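Local coordinates for binding domain (Hc) of Paraclostridial Mosquitocidal Protein 1 (Paraclostridium bifermentans, PDB 6HOX), which probably mediates host nerve cell targeting as the receptor-binding part of a botulinum-like neurotoxin that targets Anopheles mosquitoes, at residues F140-D145 / I193-G198; I248-W253 / D379-Q384. All coordinates share one frame; numbering follows the deposited sequence.

Contact 1: residues F140-D145 / I193-G198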
loop_
_atom_site.group_PDB
_atom_site.type_symbol
_atom_site.label_atom_id
_atom_site.label_comp_id
_atom_site.label_asym_id
_atom_site.label_seq_id
_atom_site.Cartn_x
_atom_site.Cartn_y
_atom_site.Cartn_z
ATOM N N PHE A 140 -17.865 -33.092 1.850
ATOM C CA PHE A 140 -17.549 -34.165 2.834
ATOM C C PHE A 140 -16.923 -33.589 4.115
ATOM O O PHE A 140 -16.585 -34.329 5.048
ATOM C CB PHE A 140 -16.656 -35.229 2.190
ATOM C CG PHE A 140 -17.196 -35.763 0.883
ATOM C CD1 PHE A 140 -18.249 -36.671 0.866
ATOM C CD2 PHE A 140 -16.674 -35.340 -0.331
ATOM C CE1 PHE A 140 -18.754 -37.158 -0.332
ATOM C CE2 PHE A 140 -17.188 -35.816 -1.529
ATOM C CZ PHE A 140 -18.226 -36.726 -1.528
ATOM N N GLY A 141 -16.770 -32.262 4.175
ATOM C CA GLY A 141 -16.157 -31.615 5.309
ATOM C C GLY A 141 -14.639 -31.557 5.202
ATOM O O GLY A 141 -13.986 -31.169 6.141
ATOM N N LYS A 142 -14.088 -31.900 4.039
ATOM C CA LYS A 142 -12.639 -31.817 3.795
ATOM C C LYS A 142 -12.259 -30.333 3.744
ATOM O O LYS A 142 -12.926 -29.575 3.053
ATOM C CB LYS A 142 -12.296 -32.493 2.464
ATOM C CG LYS A 142 -10.820 -32.561 2.100
ATOM C CD LYS A 142 -10.159 -33.822 2.554
ATOM C CE LYS A 142 -10.699 -35.056 1.875
ATOM N NZ LYS A 142 -9.987 -36.245 2.370
ATOM N N ILE A 143 -11.217 -29.937 4.486
ATOM C CA ILE A 143 -10.848 -28.535 4.617
ATOM C C ILE A 143 -9.420 -28.325 4.102
ATOM O O ILE A 143 -8.532 -29.118 4.400
ATOM C CB ILE A 143 -11.003 -28.073 6.075
ATOM C CG1 ILE A 143 -12.485 -27.983 6.455
ATOM C CG2 ILE A 143 -10.263 -26.755 6.290
ATOM C CD1 ILE A 143 -12.749 -27.781 7.936
ATOM N N ILE A 144 -9.233 -27.257 3.318
ATOM C CA ILE A 144 -7.922 -26.735 2.946
ATOM C C ILE A 144 -7.944 -25.224 3.168
ATOM O O ILE A 144 -8.849 -24.546 2.718
ATOM C CB ILE A 144 -7.570 -27.149 1.505
ATOM C CG1 ILE A 144 -7.014 -28.576 1.514
ATOM C CG2 ILE A 144 -6.602 -26.172 0.846
ATOM C CD1 ILE A 144 -7.027 -29.241 0.181
ATOM N N ASP A 145 -6.958 -24.719 3.909
ATOM C CA ASP A 145 -6.821 -23.310 4.093
ATOM C C ASP A 145 -5.353 -22.884 3.916
ATOM O O ASP A 145 -4.409 -23.688 4.036
ATOM C CB ASP A 145 -7.445 -22.858 5.419
ATOM C CG ASP A 145 -7.115 -23.738 6.601
ATOM O OD1 ASP A 145 -6.015 -24.308 6.596
ATOM O OD2 ASP A 145 -7.964 -23.844 7.511
ATOM N N ILE A 193 -4.827 -29.640 -3.501
ATOM C CA ILE A 193 -6.278 -29.792 -3.309
ATOM C C ILE A 193 -6.814 -30.984 -4.123
ATOM O O ILE A 193 -8.024 -31.087 -4.346
ATOM C CB ILE A 193 -6.991 -28.459 -3.620
ATOM C CG1 ILE A 193 -6.910 -28.077 -5.096
ATOM C CG2 ILE A 193 -6.439 -27.344 -2.743
ATOM C CD1 ILE A 193 -7.908 -27.008 -5.478
ATOM N N ASN A 194 -5.923 -31.916 -4.483
ATOM C CA ASN A 194 -6.289 -33.189 -5.125
ATOM C C ASN A 194 -7.260 -34.006 -4.250
ATOM O O ASN A 194 -8.026 -34.796 -4.789
ATOM C CB ASN A 194 -5.048 -33.999 -5.526
ATOM C CG ASN A 194 -4.237 -34.518 -4.359
ATOM O OD1 ASN A 194 -3.635 -33.751 -3.612
ATOM N ND2 ASN A 194 -4.199 -35.831 -4.203
ATOM N N GLU A 195 -7.289 -33.775 -2.930
ATOM C CA GLU A 195 -8.185 -34.537 -2.007
ATOM C C GLU A 195 -9.584 -33.907 -1.924
ATOM O O GLU A 195 -10.511 -34.519 -1.404
ATOM C CB GLU A 195 -7.579 -34.602 -0.611
ATOM C CG GLU A 195 -6.287 -35.397 -0.564
ATOM C CD GLU A 195 -6.462 -36.900 -0.746
ATOM O OE1 GLU A 195 -7.602 -37.372 -0.616
ATOM O OE2 GLU A 195 -5.436 -37.608 -0.985
ATOM N N LEU A 196 -9.725 -32.687 -2.446
ATOM C CA LEU A 196 -10.924 -31.900 -2.271
ATOM C C LEU A 196 -11.904 -32.265 -3.386
ATOM O O LEU A 196 -11.511 -32.432 -4.517
ATOM C CB LEU A 196 -10.542 -30.417 -2.339
ATOM C CG LEU A 196 -11.242 -29.496 -1.346
ATOM C CD1 LEU A 196 -11.085 -30.006 0.075
ATOM C CD2 LEU A 196 -10.691 -28.080 -1.464
ATOM N N ARG A 197 -13.184 -32.392 -3.043
ATOM C CA ARG A 197 -14.192 -32.550 -4.056
ATOM C C ARG A 197 -14.868 -31.185 -4.240
ATOM O O ARG A 197 -14.175 -30.138 -4.282
ATOM C CB ARG A 197 -15.038 -33.774 -3.702
ATOM C CG ARG A 197 -14.228 -35.066 -3.706
ATOM C CD ARG A 197 -13.511 -35.300 -5.040
ATOM N NE ARG A 197 -12.677 -36.501 -5.093
ATOM C CZ ARG A 197 -11.342 -36.511 -5.097
ATOM N NH1 ARG A 197 -10.653 -35.379 -5.094
ATOM N NH2 ARG A 197 -10.698 -37.663 -5.100
ATOM N N GLY A 198 -16.187 -31.187 -4.391
ATOM C CA GLY A 198 -16.913 -29.988 -4.796
ATOM C C GLY A 198 -17.101 -29.025 -3.635
ATOM O O GLY A 198 -17.366 -29.434 -2.510
#

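Contact 2: residues I248-W253 / D379-Q384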
loop_
_atom_site.group_PDB
_atom_site.type_symbol
_atom_site.label_atom_id
_atom_site.label_comp_id
_atom_site.label_asym_id
_atom_site.label_seq_id
_atom_site.Cartn_x
_atom_site.Cartn_y
_atom_site.Cartn_z
ATOM N N ILE A 248 2.271 7.994 -12.683
ATOM C CA ILE A 248 2.033 8.678 -11.422
ATOM C C ILE A 248 2.915 8.024 -10.355
ATOM O O ILE A 248 3.110 6.808 -10.358
ATOM C CB ILE A 248 0.545 8.670 -11.026
ATOM C CG1 ILE A 248 0.066 7.254 -10.703
ATOM C CG2 ILE A 248 -0.309 9.363 -12.082
ATOM C CD1 ILE A 248 -1.391 7.152 -10.346
ATOM N N LEU A 249 3.472 8.847 -9.468
ATOM C CA LEU A 249 4.159 8.350 -8.293
ATOM C C LEU A 249 3.111 8.016 -7.225
ATOM O O LEU A 249 1.926 8.290 -7.375
ATOM C CB LEU A 249 5.165 9.407 -7.813
ATOM C CG LEU A 249 6.351 9.639 -8.750
ATOM C CD1 LEU A 249 7.236 10.761 -8.230
ATOM C CD2 LEU A 249 7.151 8.363 -8.922
ATOM N N ARG A 250 3.571 7.436 -6.130
ATOM C CA ARG A 250 2.722 6.913 -5.091
ATOM C C ARG A 250 3.150 7.450 -3.730
ATOM O O ARG A 250 4.328 7.751 -3.493
ATOM C CB ARG A 250 2.822 5.382 -5.079
ATOM C CG ARG A 250 2.351 4.734 -6.367
ATOM C CD ARG A 250 0.865 4.513 -6.340
ATOM N NE ARG A 250 0.397 4.037 -7.628
ATOM C CZ ARG A 250 -0.873 3.996 -7.971
ATOM N NH1 ARG A 250 -1.800 4.168 -7.047
ATOM N NH2 ARG A 250 -1.209 3.797 -9.231
ATOM N N ASP A 251 2.170 7.549 -2.836
ATOM C CA ASP A 251 2.439 7.770 -1.439
ATOM C C ASP A 251 2.678 6.427 -0.739
ATOM O O ASP A 251 2.588 5.361 -1.334
ATOM C CB ASP A 251 1.351 8.622 -0.774
ATOM C CG ASP A 251 -0.005 7.967 -0.588
ATOM O OD1 ASP A 251 -0.078 6.714 -0.599
ATOM O OD2 ASP A 251 -0.983 8.728 -0.414
ATOM N N PHE A 252 3.039 6.529 0.540
ATOM C CA PHE A 252 3.426 5.444 1.404
ATOM C C PHE A 252 2.345 4.348 1.455
ATOM O O PHE A 252 2.685 3.151 1.613
ATOM C CB PHE A 252 3.679 6.023 2.797
ATOM C CG PHE A 252 4.124 5.011 3.817
ATOM C CD1 PHE A 252 5.466 4.662 3.918
ATOM C CD2 PHE A 252 3.206 4.391 4.639
ATOM C CE1 PHE A 252 5.881 3.727 4.848
ATOM C CE2 PHE A 252 3.620 3.450 5.566
ATOM C CZ PHE A 252 4.954 3.133 5.681
ATOM N N TRP A 253 1.069 4.761 1.354
ATOM C CA TRP A 253 -0.067 3.872 1.448
ATOM C C TRP A 253 -0.340 3.152 0.121
ATOM O O TRP A 253 -1.120 2.182 0.119
ATOM C CB TRP A 253 -1.321 4.630 1.884
ATOM C CG TRP A 253 -1.194 5.473 3.117
ATOM C CD1 TRP A 253 -1.484 6.804 3.203
ATOM C CD2 TRP A 253 -0.801 5.055 4.438
ATOM N NE1 TRP A 253 -1.311 7.244 4.484
ATOM C CE2 TRP A 253 -0.897 6.197 5.270
ATOM C CE3 TRP A 253 -0.417 3.836 5.009
ATOM C CZ2 TRP A 253 -0.572 6.165 6.628
ATOM C CZ3 TRP A 253 -0.084 3.806 6.353
ATOM C CH2 TRP A 253 -0.170 4.954 7.149
ATOM N N ASP A 379 5.323 0.164 -9.430
ATOM C CA ASP A 379 4.579 -0.387 -8.323
ATOM C C ASP A 379 5.163 0.030 -6.962
ATOM O O ASP A 379 4.516 -0.168 -5.941
ATOM C CB ASP A 379 4.515 -1.913 -8.422
ATOM C CG ASP A 379 5.888 -2.536 -8.551
ATOM O OD1 ASP A 379 6.528 -2.325 -9.596
ATOM O OD2 ASP A 379 6.333 -3.147 -7.575
ATOM N N LYS A 380 6.395 0.557 -6.925
ATOM C CA LYS A 380 7.020 0.961 -5.643
ATOM C C LYS A 380 6.270 2.156 -5.038
ATOM O O LYS A 380 5.793 3.042 -5.744
ATOM C CB LYS A 380 8.507 1.230 -5.878
ATOM C CG LYS A 380 9.257 0.028 -6.429
ATOM C CD LYS A 380 8.998 -1.212 -5.606
ATOM C CE LYS A 380 10.028 -2.315 -5.778
ATOM N NZ LYS A 380 10.351 -2.507 -7.209
ATOM N N TYR A 381 6.115 2.142 -3.710
ATOM C CA TYR A 381 5.369 3.177 -3.009
ATOM C C TYR A 381 6.316 4.247 -2.460
ATOM O O TYR A 381 5.915 5.038 -1.627
ATOM C CB TYR A 381 4.551 2.581 -1.863
ATOM C CG TYR A 381 3.397 1.715 -2.297
ATOM C CD1 TYR A 381 3.048 1.563 -3.635
ATOM C CD2 TYR A 381 2.650 1.022 -1.364
ATOM C CE1 TYR A 381 2.015 0.727 -4.036
ATOM C CE2 TYR A 381 1.605 0.195 -1.751
ATOM C CZ TYR A 381 1.275 0.056 -3.088
ATOM O OH TYR A 381 0.234 -0.751 -3.476
ATOM N N TYR A 382 7.572 4.224 -2.914
ATOM C CA TYR A 382 8.570 5.242 -2.613
ATOM C C TYR A 382 9.055 5.828 -3.939
ATOM O O TYR A 382 8.739 5.296 -5.004
ATOM C CB TYR A 382 9.725 4.629 -1.824
ATOM C CG TYR A 382 10.303 3.372 -2.426
ATOM C CD1 TYR A 382 11.209 3.417 -3.478
ATOM C CD2 TYR A 382 9.931 2.122 -1.952
ATOM C CE1 TYR A 382 11.734 2.256 -4.033
ATOM C CE2 TYR A 382 10.456 0.954 -2.487
ATOM C CZ TYR A 382 11.350 1.018 -3.535
ATOM O OH TYR A 382 11.853 -0.145 -4.057
ATOM N N CYS A 383 9.810 6.931 -3.871
ATOM C CA CYS A 383 10.484 7.450 -5.043
ATOM C C CYS A 383 11.926 7.821 -4.691
ATOM O O CYS A 383 12.333 7.739 -3.545
ATOM C CB CYS A 383 9.726 8.648 -5.602
ATOM S SG CYS A 383 9.788 10.100 -4.530
ATOM N N GLN A 384 12.673 8.260 -5.699
ATOM C CA GLN A 384 13.965 8.877 -5.484
ATOM C C GLN A 384 13.857 10.341 -5.912
ATOM O O GLN A 384 12.910 10.728 -6.607
ATOM C CB GLN A 384 15.063 8.127 -6.228
ATOM C CG GLN A 384 15.080 6.631 -5.939
ATOM C CD GLN A 384 14.060 5.907 -6.778
ATOM O OE1 GLN A 384 13.862 6.242 -7.945
ATOM N NE2 GLN A 384 13.408 4.905 -6.196
HETATM O O HOH W 1 5.907 7.704 -1.039
HETATM O O HOH W 2 6.086 6.012 -6.436
#

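Contact 1: residues F140-D145 / I193-G198
Lys142 lays its side chain over Leu196 and the backbone of Glu195. Lys142 CB starts 3.7 Å from Leu196 CD1. The next carbon is closer still: Lys142 CG to Leu196 CD1 is 3.3 Å, tighter than a normal carbon-carbon contact. The two side chains run past each other in opposite directions. Lys142 CG stands opposite the backbone N (chi1 -177°), and bends at chi2 (92°) and chi3 lead the chain along Glu195. CD passes near the Glu195 carbonyl, and Lys142 CE comes within 3.3 Å of Glu195 O. At the tip, Lys142 NZ faces Glu195 OE1 at 4.0 Å, a long salt bridge between two exposed residues.

The purely apolar pair lies two residues on, in the strand. Ile144 CD1 meets Ile193 CG2 at 3.5 Å, the two side chains crossing at about a right angle. At the other end, the edge of the Phe140 ring meets Arg197, with Phe140 CE2 3.7 Å from Arg197 CB. The Arg197 guanidinium turns back on its own loop: Arg197 NH1 donates to Asn194 O at 2.7 Å and also to Leu196 O. Asp138 ties both segments together, accepting from the backbone N of Phe140, Lys142 and Arg197.

Ile193 to Leu196 form a type I beta turn after strand 186-192. The loop thus packs on the start of strand 143-147 and the turn before it, at one edge of the lectin-like beta-sandwich of the N-terminal receptor-binding domain.

Contact 2: residues I248-W253 / D379-Q384
Leu249 and Cys383 make an apolar touch between two loops of the C-terminal receptor-binding domain, a beta-trefoil. Residues 248-253 precede strand 263-267 of this fold, and residues 379-384 lead into strand 384-388. Leu249 CD1 lies 4.2 Å from Cys383 CB. Leu372 of strand 369-373 also packs on Leu249.

Arg250 comes next, and Arg250 CB sits 3.8 Å from Lys380 O. The same CB borders the Tyr381 ring at CD1. A bend at chi2 (-86°) then carries the guanidinium away from residues 379-384. Its NH1 donates to Gly254 O and to Arg58 O, the latter in the N-terminal receptor-binding domain.

The Arg250 backbone is joined to the second loop by two waters. One accepts from Arg250 N at 2.9 Å and lies near Lys380 O and Tyr382 O, but it has too few protons for every acceptor around it. The other donates to Arg250 O and, at 2.7 Å, to Tyr381 O. It thus bridges two carbonyls that cannot bond to each other.

The CB of Asp251 points away from residues 379-384. OD1 accepts hydrogen bonds from the backbone N-H of Glu255 and, weakly, of Trp253. Its carbonyl meets the tyrosine: Asp251 O is 3.4 Å from Tyr381 CB.

Phe252 and Trp253 meet Tyr381 mainly through their backbones, while Phe252 CD2 lies over one face of the Trp253 ring, offset toward its rim. The hydroxyl of Tyr381 bonds to Trp166 O, again in the N-terminal domain. Along the ring, Phe252 O approaches Tyr381 CD2 at 3.7 Å, and Trp253 O lies 3.9 Å from Tyr381 CE2.

How the contacts relate
The two contacts fall in different domains of the receptor-binding region. Contact 1 lies in the N-terminal lectin-like domain, and contact 2 in the C-terminal beta-trefoil. They come in series along the chain, contact 1 closing before contact 2 opens. Their centres are 40 Å apart, and their nearest atoms about 24 Å. They share no strand. Contact 1 is peripheral, about 33 Å from the centre of the chain, and partly buried. Contact 2 is buried, about 9 Å from that centre, and reaches Arg58 and Trp166 of the N-terminal domain. Contact 2 therefore sits where the two domains meet, whereas contact 1 marks an outer edge.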